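Local coordinates for aminopeptidase-like protein (PDB 5JM6) that probably acts as a zinc-dependent metalloaminopeptidase of the peptidase M18 family, assembled as a dodecamer, at residues Gly379-Tyr382 with Ala383-Leu387. Sequence-based numbering, arbitrary orientation.
Sequences GQTY and ARSFL
With chi1 of -63°, S385 swings OG to the side of its backbone N, opposite the carbonyl carbon, which turns the hydroxyl back onto the carbonyl of T381, four residues earlier. S385 OG donates to T381 O at 2.8 Å. The same oxygen accepts R384 N at 3.1 Å, and the two donors reach it from opposite faces of the carbonyl plane, so one oxygen is gripped twice. A second bond of S385, backbone N to Y382 O at 3.0 Å, is the straightest of the backbone bonds here (156° at the hydrogen). At the start of the turn A383 N bonds to G379 O, an i+4 link, whereas R384 N spans four residues to Q380 O only weakly. Q380 and R384 extend alongside each other in the same direction. The CG of R384 lies 3.2 Å from Q380 O; farther out, Q380 OE1 lies at the edge of the guanidinium, near its plane, 3.5 Å from R384 NH2, with the amide and guanidinium planes 59° apart. Polar partners beyond the turn hold these ends: G376 O takes Q380 NE2, G124 O takes R384 NE, and I127 N is hydrogen-bonded to S385 OG. R90 of a neighbouring subunit packs on Q380, A383 and R384, placing this side of the turn at a subunit interface. Bonds passing from i+4 to i+3 spacing mark a short, weakly bonded helical turn, from which the chain leads into strand 386-394, which lies between strands 127-133 and 473-481 in the mixed sheet of the M18 peptidase fold.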
loop_
_atom_site.group_PDB
_atom_site.type_symbol
_atom_site.label_atom_id
_atom_site.label_comp_id
_atom_site.label_asym_id
_atom_site.label_seq_id
_atom_site.Cartn_x
_atom_site.Cartn_y
_atom_site.Cartn_z
ATOM N N GLY A 379 -47.499 -30.977 24.401
ATOM C CA GLY A 379 -46.219 -31.655 24.402
ATOM C C GLY A 379 -46.359 -33.146 24.186
ATOM O O GLY A 379 -45.475 -33.756 23.594
ATOM N N GLN A 380 -47.494 -33.719 24.572
ATOM C CA GLN A 380 -47.911 -34.970 23.962
ATOM C C GLN A 380 -48.324 -34.589 22.554
ATOM O O GLN A 380 -48.025 -35.289 21.588
ATOM C CB GLN A 380 -49.063 -35.638 24.715
ATOM C CG GLN A 380 -48.688 -36.217 26.064
ATOM C CD GLN A 380 -49.820 -37.018 26.680
ATOM O OE1 GLN A 380 -50.292 -37.994 26.097
ATOM N NE2 GLN A 380 -50.269 -36.603 27.861
ATOM N N THR A 381 -49.001 -33.449 22.454
ATOM C CA THR A 381 -49.373 -32.883 21.168
ATOM C C THR A 381 -48.131 -32.557 20.347
ATOM O O THR A 381 -48.009 -32.986 19.200
ATOM C CB THR A 381 -50.221 -31.608 21.334
ATOM O OG1 THR A 381 -51.395 -31.905 22.099
ATOM C CG2 THR A 381 -50.632 -31.065 19.978
ATOM N N TYR A 382 -47.208 -31.806 20.940
ATOM C CA TYR A 382 -45.993 -31.414 20.239
ATOM C C TYR A 382 -45.178 -32.638 19.808
ATOM O O TYR A 382 -44.613 -32.656 18.715
ATOM C CB TYR A 382 -45.148 -30.479 21.113
ATOM C CG TYR A 382 -45.683 -29.059 21.203
ATOM C CD1 TYR A 382 -46.403 -28.499 20.155
ATOM C CD2 TYR A 382 -45.465 -28.279 22.333
ATOM C CE1 TYR A 382 -46.891 -27.206 20.231
ATOM C CE2 TYR A 382 -45.947 -26.983 22.415
ATOM C CZ TYR A 382 -46.659 -26.452 21.360
ATOM O OH TYR A 382 -47.144 -25.165 21.435
ATOM N N ALA A 383 -45.145 -33.669 20.648
ATOM C CA ALA A 383 -44.376 -34.876 20.344
ATOM C C ALA A 383 -44.955 -35.663 19.168
ATOM O O ALA A 383 -44.258 -36.466 18.551
ATOM C CB ALA A 383 -44.286 -35.771 21.570
ATOM N N ARG A 384 -46.234 -35.454 18.877
ATOM C CA ARG A 384 -46.869 -36.110 17.739
ATOM C C ARG A 384 -46.904 -35.207 16.510
ATOM O O ARG A 384 -47.520 -35.546 15.499
ATOM C CB ARG A 384 -48.279 -36.574 18.106
ATOM C CG ARG A 384 -48.302 -37.544 19.276
ATOM C CD ARG A 384 -49.650 -38.223 19.434
ATOM N NE ARG A 384 -50.046 -38.293 20.838
ATOM C CZ ARG A 384 -49.875 -39.355 21.619
ATOM N NH1 ARG A 384 -49.318 -40.458 21.136
ATOM N NH2 ARG A 384 -50.266 -39.314 22.885
ATOM N N SER A 385 -46.264 -34.046 16.606
ATOM C CA SER A 385 -46.334 -33.076 15.525
ATOM C C SER A 385 -45.097 -33.077 14.635
ATOM O O SER A 385 -44.106 -33.754 14.915
ATOM C CB SER A 385 -46.547 -31.675 16.103
ATOM O OG SER A 385 -47.788 -31.595 16.783
ATOM N N PHE A 386 -45.177 -32.310 13.553
ATOM C CA PHE A 386 -44.044 -32.065 12.677
ATOM C C PHE A 386 -44.214 -30.693 12.035
ATOM O O PHE A 386 -45.310 -30.343 11.596
ATOM C CB PHE A 386 -43.932 -33.160 11.616
ATOM C CG PHE A 386 -42.641 -33.134 10.852
ATOM C CD1 PHE A 386 -42.480 -32.290 9.766
ATOM C CD2 PHE A 386 -41.590 -33.958 11.216
ATOM C CE1 PHE A 386 -41.297 -32.265 9.060
ATOM C CE2 PHE A 386 -40.403 -33.937 10.511
ATOM C CZ PHE A 386 -40.257 -33.089 9.431
ATOM N N LEU A 387 -43.126 -29.937 11.948
ATOM C CA LEU A 387 -43.177 -28.590 11.394
ATOM C C LEU A 387 -42.306 -28.465 10.157
ATOM O O LEU A 387 -41.088 -28.608 10.230
ATOM C CB LEU A 387 -42.730 -27.553 12.427
ATOM C CG LEU A 387 -42.508 -26.161 11.822
ATOM C CD1 LEU A 387 -43.830 -25.430 11.621
ATOM C CD2 LEU A 387 -41.524 -25.323 12.635
#